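Local structure of Alpha/beta hydrolase fold protein (Nakamurella multipartita, 4Y7D) at residues E59-I64 with L297-G302; G267-H272 with R291-E296. The protein probably acts as a hydrolase of the alpha/beta hydrolase fold, although neither its substrate nor its biological role is established. All blocks are in the same frame, centred on the assembly; numbering follows the deposited sequence.

Interaction 1. Residues E59-I64 with L297-G302; sequences EGLRAI and LLRAGG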
ATOM      1  N   GLU A  59       7.431 -15.701  -4.155  1.00 25.13           N
ATOM      2  CA  GLU A  59       7.650 -15.797  -5.584  1.00 26.49           C
ATOM      3  C   GLU A  59       9.118 -15.603  -5.997  1.00 26.23           C
ATOM      4  O   GLU A  59       9.434 -15.536  -7.200  1.00 26.90           O
ATOM      5  CB  GLU A  59       6.796 -14.747  -6.309  1.00 26.82           C
ATOM      6  CG  GLU A  59       5.312 -15.079  -6.320  1.00 28.83           C
ATOM      7  CD  GLU A  59       4.868 -15.896  -7.535  1.00 32.56           C
ATOM      8  OE1 GLU A  59       5.690 -16.243  -8.390  1.00 32.21           O
ATOM      9  OE2 GLU A  59       3.640 -16.101  -7.700  1.00 37.90           O
ATOM     10  N   GLY A  60      10.030 -15.509  -5.040  1.00 25.49           N
ATOM     11  CA  GLY A  60      11.442 -15.368  -5.423  1.00 25.07           C
ATOM     12  C   GLY A  60      11.852 -13.962  -5.861  1.00 23.70           C
ATOM     13  O   GLY A  60      12.727 -13.799  -6.751  1.00 24.31           O
ATOM     14  N   LEU A  61      11.245 -12.941  -5.258  1.00 22.88           N
ATOM     15  CA  LEU A  61      11.712 -11.564  -5.403  1.00 22.72           C
ATOM     16  C   LEU A  61      12.173 -11.046  -4.034  1.00 22.25           C
ATOM     17  O   LEU A  61      11.838 -11.636  -2.979  1.00 21.43           O
ATOM     18  CB  LEU A  61      10.615 -10.660  -5.992  1.00 24.09           C
ATOM     19  CG  LEU A  61      10.201 -11.009  -7.445  1.00 25.51           C
ATOM     20  CD1 LEU A  61       9.061 -12.006  -7.448  1.00 27.44           C
ATOM     21  CD2 LEU A  61       9.745  -9.748  -8.172  1.00 26.85           C
ATOM     22  N   ARG A  62      12.967  -9.959  -4.030  1.00 21.64           N
ATOM     23  CA  ARG A  62      13.386  -9.363  -2.791  1.00 21.92           C
ATOM     24  C   ARG A  62      12.611  -8.090  -2.623  1.00 20.83           C
ATOM     25  O   ARG A  62      12.300  -7.427  -3.609  1.00 20.93           O
ATOM     26  CB  ARG A  62      14.912  -9.170  -2.662  1.00 23.84           C
ATOM     27  CG  ARG A  62      15.541  -7.940  -3.234  1.00 27.05           C
ATOM     28  CD  ARG A  62      17.083  -8.010  -3.031  1.00 29.76           C
ATOM     29  NE  ARG A  62      17.896  -6.946  -3.673  1.00 32.41           N
ATOM     30  CZ  ARG A  62      18.245  -5.774  -3.092  1.00 32.47           C
ATOM     31  NH1 ARG A  62      17.848  -5.455  -1.868  1.00 30.75           N
ATOM     32  NH2 ARG A  62      19.031  -4.912  -3.740  1.00 34.60           N
ATOM     33  N   ALA A  63      12.238  -7.765  -1.389  1.00 21.24           N
ATOM     34  CA  ALA A  63      11.472  -6.541  -1.129  1.00 20.11           C
ATOM     35  C   ALA A  63      12.266  -5.531  -0.304  1.00 21.22           C
ATOM     36  O   ALA A  63      13.027  -5.909   0.604  1.00 22.34           O
ATOM     37  CB  ALA A  63      10.200  -6.902  -0.426  1.00 21.05           C
ATOM     38  N   ILE A  64      12.090  -4.255  -0.637  1.00 19.81           N
ATOM     39  CA  ILE A  64      12.632  -3.146   0.072  1.00 20.04           C
ATOM     40  C   ILE A  64      11.392  -2.434   0.618  1.00 19.05           C
ATOM     41  O   ILE A  64      10.695  -1.777  -0.121  1.00 18.89           O
ATOM     42  CB  ILE A  64      13.481  -2.235  -0.865  1.00 20.75           C
ATOM     43  CG1 ILE A  64      14.662  -3.032  -1.448  1.00 22.00           C
ATOM     44  CG2 ILE A  64      13.971  -0.981  -0.131  1.00 21.65           C
ATOM     45  CD1 ILE A  64      15.206  -2.449  -2.731  1.00 22.27           C
ATOM     46  N   LEU A 297       5.385  -9.607 -13.656  1.00 24.48           N
ATOM     47  CA  LEU A 297       5.698  -8.291 -14.115  1.00 24.97           C
ATOM     48  C   LEU A 297       6.887  -7.705 -13.356  1.00 25.36           C
ATOM     49  O   LEU A 297       7.789  -7.147 -13.966  1.00 24.84           O
ATOM     50  CB  LEU A 297       4.493  -7.387 -13.997  1.00 26.07           C
ATOM     51  CG  LEU A 297       4.618  -6.106 -14.791  1.00 28.87           C
ATOM     52  CD1 LEU A 297       4.433  -6.396 -16.281  1.00 31.14           C
ATOM     53  CD2 LEU A 297       3.594  -5.103 -14.297  1.00 28.54           C
ATOM     54  N   LEU A 298       6.885  -7.838 -12.026  1.00 22.78           N
ATOM     55  CA  LEU A 298       7.918  -7.195 -11.202  1.00 23.40           C
ATOM     56  C   LEU A 298       9.291  -7.838 -11.351  1.00 24.10           C
ATOM     57  O   LEU A 298      10.295  -7.190 -11.074  1.00 26.41           O
ATOM     58  CB  LEU A 298       7.469  -7.141  -9.727  1.00 21.17           C
ATOM     59  CG  LEU A 298       6.296  -6.185  -9.516  1.00 21.15           C
ATOM     60  CD1 LEU A 298       5.499  -6.426  -8.218  1.00 20.48           C
ATOM     61  CD2 LEU A 298       6.769  -4.765  -9.572  1.00 20.93           C
ATOM     62  N   ARG A 299       9.332  -9.086 -11.783  1.00 26.02           N
ATOM     63  CA  ARG A 299      10.599  -9.772 -12.094  1.00 29.51           C
ATOM     64  C   ARG A 299      11.281  -9.101 -13.294  1.00 33.39           C
ATOM     65  O   ARG A 299      12.487  -9.159 -13.400  1.00 32.53           O
ATOM     66  CB  ARG A 299      10.344 -11.210 -12.471  1.00 31.71           C
ATOM     67  CG  ARG A 299      10.139 -12.133 -11.329  1.00 32.21           C
ATOM     68  CD  ARG A 299      10.187 -13.570 -11.815  1.00 33.39           C
ATOM     69  NE  ARG A 299       9.617 -14.292 -10.719  1.00 32.99           N
ATOM     70  CZ  ARG A 299       8.362 -14.731 -10.657  1.00 32.90           C
ATOM     71  NH1 ARG A 299       7.955 -15.277  -9.543  1.00 31.90           N
ATOM     72  NH2 ARG A 299       7.535 -14.680 -11.704  1.00 35.09           N
ATOM     73  N   ALA A 300      10.506  -8.484 -14.184  1.00 38.28           N
ATOM     74  CA  ALA A 300      11.028  -7.589 -15.257  1.00 45.26           C
ATOM     75  C   ALA A 300      12.195  -8.243 -15.985  1.00 49.06           C
ATOM     76  O   ALA A 300      13.269  -7.648 -16.135  1.00 52.39           O
ATOM     77  CB  ALA A 300      11.435  -6.237 -14.685  1.00 46.65           C
ATOM     78  N   GLY A 301      11.992  -9.499 -16.379  1.00 52.30           N
ATOM     79  CA  GLY A 301      13.008 -10.269 -17.106  1.00 55.72           C
ATOM     80  C   GLY A 301      14.038 -10.953 -16.215  1.00 60.38           C
ATOM     81  O   GLY A 301      14.942 -11.616 -16.736  1.00 64.49           O
ATOM     82  N   GLY A 302      13.939 -10.766 -14.888  1.00 56.84           N
ATOM     83  CA  GLY A 302      14.742 -11.515 -13.897  1.00 57.26           C
ATOM     84  C   GLY A 302      14.056 -12.789 -13.409  1.00 56.16           C
ATOM     85  O   GLY A 302      14.345 -13.317 -12.320  1.00 57.47           O
ATOM     86  OXT GLY A 302      13.183 -13.345 -14.093  1.00 57.60           O
TER
HETATM   87  O   HOH W   1       4.617 -15.299 -11.087  1.00 29.20           O
HETATM   88  O   HOH W   2      12.006 -14.611  -9.251  1.00 35.22           O
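Arg299 reaches across to the turn at Glu59 and Gly60 and turns a guanidinium edge toward it. Its NH1 grips Glu59 twice. One bond runs to the backbone, Arg299 NH1 to Glu59 O at 2.8 Å, nearly straight at 170° and on a lone pair in the carbonyl plane. The other is a salt bridge, Arg299 NH1 to Glu59 OE1 at 2.7 Å; there NH1 meets the oxygen on its anti side, 26° out of the carboxylate plane, the carboxylate and guanidinium lying 50° apart. Two waters extend this edge: one joins Arg299 NH2 to Glu59 OE1, the other Arg299 NE to Gly60 O. Alongside the polar bonds, Leu61 CD2 packs against Leu298 CB at 3.8 Å and against Arg299 CG at 4.0 Å. The arginine chain, extended from CG to NE, carries the charge past this leucine to the turn. With an alanine in place of Arg299, the Glu59 carboxylate and carbonyl would probably lose their shared donor, and Leu61 its contact with the CG methylene. Further out, Glu296 takes a second salt bridge from Arg299 NH2, and a Schellman motif with Gly60 as its C-prime residue ends helix 46-58. The contact joins helix 288-299, the C-terminal helix of this alpha/beta hydrolase fold, to the connection between helix 46-58 and strand 62-66, where Leu61 and Leu298 rest on Val36 of strand 35-39.

Interaction 2. Residues G267-H272 with R291-E296; sequences GSELVH and RRRAAE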
ATOM      1  N   GLY A 267      -0.158   1.761 -22.345  1.00 21.15           N
ATOM      2  CA  GLY A 267       0.248   0.334 -22.307  1.00 22.07           C
ATOM      3  C   GLY A 267      -0.085  -0.371 -21.007  1.00 21.11           C
ATOM      4  O   GLY A 267       0.200  -1.547 -20.844  1.00 21.57           O
ATOM      5  N   SER A 268      -0.677   0.340 -20.033  1.00 20.90           N
ATOM      6  CA  SER A 268      -1.060  -0.274 -18.753  1.00 19.80           C
ATOM      7  C   SER A 268      -2.187  -1.245 -18.911  1.00 20.69           C
ATOM      8  O   SER A 268      -2.948  -1.209 -19.892  1.00 20.72           O
ATOM      9  CB  SER A 268      -1.395   0.808 -17.679  1.00 19.55           C
ATOM     10  OG  SER A 268      -2.602   1.429 -17.999  1.00 21.49           O
ATOM     11  N   GLU A 269      -2.252  -2.169 -17.975  1.00 20.70           N
ATOM     12  CA  GLU A 269      -3.309  -3.156 -17.866  0.60 21.75           C
ATOM     13  C   GLU A 269      -4.121  -2.872 -16.601  1.00 20.53           C
ATOM     14  O   GLU A 269      -3.528  -2.635 -15.539  1.00 20.96           O
ATOM     15  CB  GLU A 269      -2.723  -4.547 -17.709  0.60 23.46           C
ATOM     16  CG  GLU A 269      -1.801  -4.977 -18.812  0.60 26.46           C
ATOM     17  CD  GLU A 269      -1.291  -6.385 -18.564  0.60 29.80           C
ATOM     18  OE1 GLU A 269      -1.139  -6.842 -17.384  0.60 35.51           O
ATOM     19  OE2 GLU A 269      -1.050  -7.048 -19.563  0.60 36.25           O
ATOM     20  N   LEU A 270      -5.437  -2.912 -16.714  1.00 19.31           N
ATOM     21  CA  LEU A 270      -6.340  -2.733 -15.585  1.00 19.73           C
ATOM     22  C   LEU A 270      -7.046  -4.053 -15.305  1.00 18.85           C
ATOM     23  O   LEU A 270      -7.634  -4.654 -16.204  1.00 18.12           O
ATOM     24  CB  LEU A 270      -7.386  -1.663 -15.928  1.00 20.58           C
ATOM     25  CG  LEU A 270      -8.425  -1.321 -14.869  1.00 20.50           C
ATOM     26  CD1 LEU A 270      -7.836  -0.881 -13.530  1.00 19.83           C
ATOM     27  CD2 LEU A 270      -9.288  -0.225 -15.487  1.00 22.66           C
ATOM     28  N   VAL A 271      -6.978  -4.504 -14.054  1.00 18.97           N
ATOM     29  CA  VAL A 271      -7.648  -5.716 -13.611  1.00 19.18           C
ATOM     30  C   VAL A 271      -8.674  -5.364 -12.521  1.00 19.34           C
ATOM     31  O   VAL A 271      -8.327  -4.815 -11.454  1.00 20.40           O
ATOM     32  CB  VAL A 271      -6.605  -6.740 -13.083  1.00 20.03           C
ATOM     33  CG1 VAL A 271      -7.267  -7.894 -12.392  1.00 20.39           C
ATOM     34  CG2 VAL A 271      -5.714  -7.206 -14.218  1.00 21.75           C
ATOM     35  N   HIS A 272      -9.928  -5.701 -12.785  1.00 19.42           N
ATOM     36  CA  HIS A 272     -11.013  -5.561 -11.844  1.00 20.13           C
ATOM     37  C   HIS A 272     -11.264  -6.885 -11.098  1.00 20.36           C
ATOM     38  O   HIS A 272     -11.279  -7.961 -11.702  1.00 20.79           O
ATOM     39  CB  HIS A 272     -12.306  -5.192 -12.584  1.00 20.06           C
ATOM     40  CG  HIS A 272     -12.211  -3.946 -13.378  1.00 20.85           C
ATOM     41  ND1 HIS A 272     -12.260  -2.681 -12.808  1.00 21.91           N
ATOM     42  CD2 HIS A 272     -12.065  -3.752 -14.710  1.00 22.04           C
ATOM     43  CE1 HIS A 272     -12.158  -1.779 -13.760  1.00 21.72           C
ATOM     44  NE2 HIS A 272     -12.025  -2.404 -14.919  1.00 22.78           N
ATOM     45  N   ARG A 291      -1.948 -11.757  -8.219  1.00 20.27           N
ATOM     46  CA  ARG A 291      -0.658 -11.700  -7.533  0.60 20.62           C
ATOM     47  C   ARG A 291       0.464 -12.398  -8.349  1.00 21.18           C
ATOM     48  O   ARG A 291       1.597 -11.878  -8.459  1.00 20.90           O
ATOM     49  CB  ARG A 291      -0.801 -12.294  -6.127  0.60 20.66           C
ATOM     50  CG  ARG A 291      -1.504 -11.339  -5.150  0.60 20.74           C
ATOM     51  CD  ARG A 291      -1.347 -11.789  -3.722  0.60 21.61           C
ATOM     52  NE  ARG A 291      -1.695 -13.198  -3.563  0.60 23.03           N
ATOM     53  CZ  ARG A 291      -2.927 -13.680  -3.481  0.60 23.78           C
ATOM     54  NH1 ARG A 291      -3.122 -14.994  -3.358  0.60 24.83           N
ATOM     55  NH2 ARG A 291      -3.974 -12.868  -3.527  0.60 23.96           N
ATOM     56  N   ARG A 292       0.161 -13.541  -8.927  1.00 23.69           N
ATOM     57  CA  ARG A 292       1.141 -14.243  -9.790  1.00 25.77           C
ATOM     58  C   ARG A 292       1.557 -13.353 -10.959  1.00 24.52           C
ATOM     59  O   ARG A 292       2.732 -13.216 -11.248  1.00 23.13           O
ATOM     60  CB  ARG A 292       0.625 -15.601 -10.296  1.00 31.47           C
ATOM     61  CG  ARG A 292       0.679 -16.700  -9.248  1.00 39.03           C
ATOM     62  CD  ARG A 292       0.442 -18.106  -9.833  1.00 45.10           C
ATOM     63  NE  ARG A 292      -0.992 -18.375 -10.122  1.00 49.45           N
ATOM     64  CZ  ARG A 292      -1.938 -18.588  -9.193  1.00 51.79           C
ATOM     65  NH1 ARG A 292      -1.647 -18.587  -7.890  1.00 54.16           N
ATOM     66  NH2 ARG A 292      -3.193 -18.795  -9.567  1.00 55.33           N
ATOM     67  N   ARG A 293       0.589 -12.715 -11.597  1.00 24.10           N
ATOM     68  CA  ARG A 293       0.859 -11.795 -12.713  1.00 25.64           C
ATOM     69  C   ARG A 293       1.693 -10.597 -12.255  1.00 23.07           C
ATOM     70  O   ARG A 293       2.612 -10.173 -12.950  1.00 22.27           O
ATOM     71  CB  ARG A 293      -0.463 -11.373 -13.435  1.00 26.33           C
ATOM     72  CG  ARG A 293      -0.363 -10.212 -14.403  1.00 30.20           C
ATOM     73  CD  ARG A 293       0.552 -10.506 -15.572  1.00 37.30           C
ATOM     74  NE  ARG A 293       0.692  -9.388 -16.522  1.00 42.18           N
ATOM     75  CZ  ARG A 293       1.702  -9.250 -17.388  1.00 46.31           C
ATOM     76  NH1 ARG A 293       2.681 -10.146 -17.452  1.00 50.04           N
ATOM     77  NH2 ARG A 293       1.727  -8.212 -18.209  1.00 50.28           N
ATOM     78  N   ALA A 294       1.318 -10.038 -11.118  1.00 21.38           N
ATOM     79  CA  ALA A 294       2.088  -8.933 -10.516  1.00 20.63           C
ATOM     80  C   ALA A 294       3.544  -9.330 -10.302  1.00 20.02           C
ATOM     81  O   ALA A 294       4.452  -8.603 -10.686  1.00 21.17           O
ATOM     82  CB  ALA A 294       1.465  -8.484  -9.228  1.00 20.70           C
ATOM     83  N   ALA A 295       3.765 -10.494  -9.727  1.00 19.90           N
ATOM     84  CA  ALA A 295       5.118 -10.984  -9.492  1.00 21.47           C
ATOM     85  C   ALA A 295       5.889 -11.154 -10.763  1.00 23.21           C
ATOM     86  O   ALA A 295       7.056 -10.765 -10.825  1.00 23.34           O
ATOM     87  CB  ALA A 295       5.100 -12.280  -8.691  1.00 22.10           C
ATOM     88  N   GLU A 296       5.250 -11.715 -11.790  1.00 24.29           N
ATOM     89  CA  GLU A 296       5.939 -11.904 -13.062  1.00 27.20           C
ATOM     90  C   GLU A 296       6.292 -10.568 -13.711  1.00 25.33           C
ATOM     91  O   GLU A 296       7.416 -10.383 -14.244  1.00 23.99           O
ATOM     92  CB  GLU A 296       5.096 -12.767 -14.001  1.00 31.63           C
ATOM     93  CG  GLU A 296       5.757 -13.093 -15.331  1.00 37.78           C
ATOM     94  CD  GLU A 296       7.197 -13.710 -15.267  1.00 44.99           C
ATOM     95  OE1 GLU A 296       7.556 -14.545 -14.374  1.00 43.59           O
ATOM     96  OE2 GLU A 296       8.001 -13.344 -16.179  1.00 53.34           O
TER
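A single surface salt bridge, Glu269 with Arg293, links the edge strand of the central sheet to the helix that packs on the sheet. Glu269 stands at the start of strand 269-273, an outermost strand of the sheet, and Arg293 lies within helix 288-299, the last helix of the chain. The two side chains approach from opposite directions and meet through their charged ends. OE1 of Glu269 sits at the guanidinium edge, close to its plane, and receives NE of Arg293 at 3.3 Å with an N-H...O angle of 154°. That donor meets the oxygen on its syn side, 16° out of the carboxylate plane. NH2 of Arg293 adds two weak bonds, to OE1 and to OE2 of Glu269. With the carboxylate turned 48° from the guanidinium plane and OE1 taking both NE and NH2, the pair departs from the flat form in which each oxygen faces its own N-H. In Arg293, CG lies anti to the backbone N and the chain bends at chi2, which swings NE and NH2 round to the glutamate, whereas Glu269 runs out extended beyond CG. Both supports are anchored on strand 242-247: the backbone of Glu269 pairs with Thr242 and Val244, and Ala294, next to Arg293, packs on Leu243. The long bonds and the partial exposure of both residues suggest a loose pairing, in which attraction between opposite charges probably counts for more than the directionality of any one hydrogen bond.

Followed from the N terminus, the chain first passes residues 59-64, where helix 46-58 gives way to strand 62-66, and later lays down strand 269-273 at the far edge of the sheet. Helix 288-299 then serves both contacts: residues 291-296 close the short loop of interaction 2 back to 267-272, and residues 297-302 close the long loop of interaction 1 back to 59-64. The short loop is therefore nested inside the long one. Their centres lie about 13 Å apart, and Glu59 bridges them by packing on Arg292 and Ala295. One terminal helix thus illustrates how a sequence-distant turn and an edge strand can be tied to a common element.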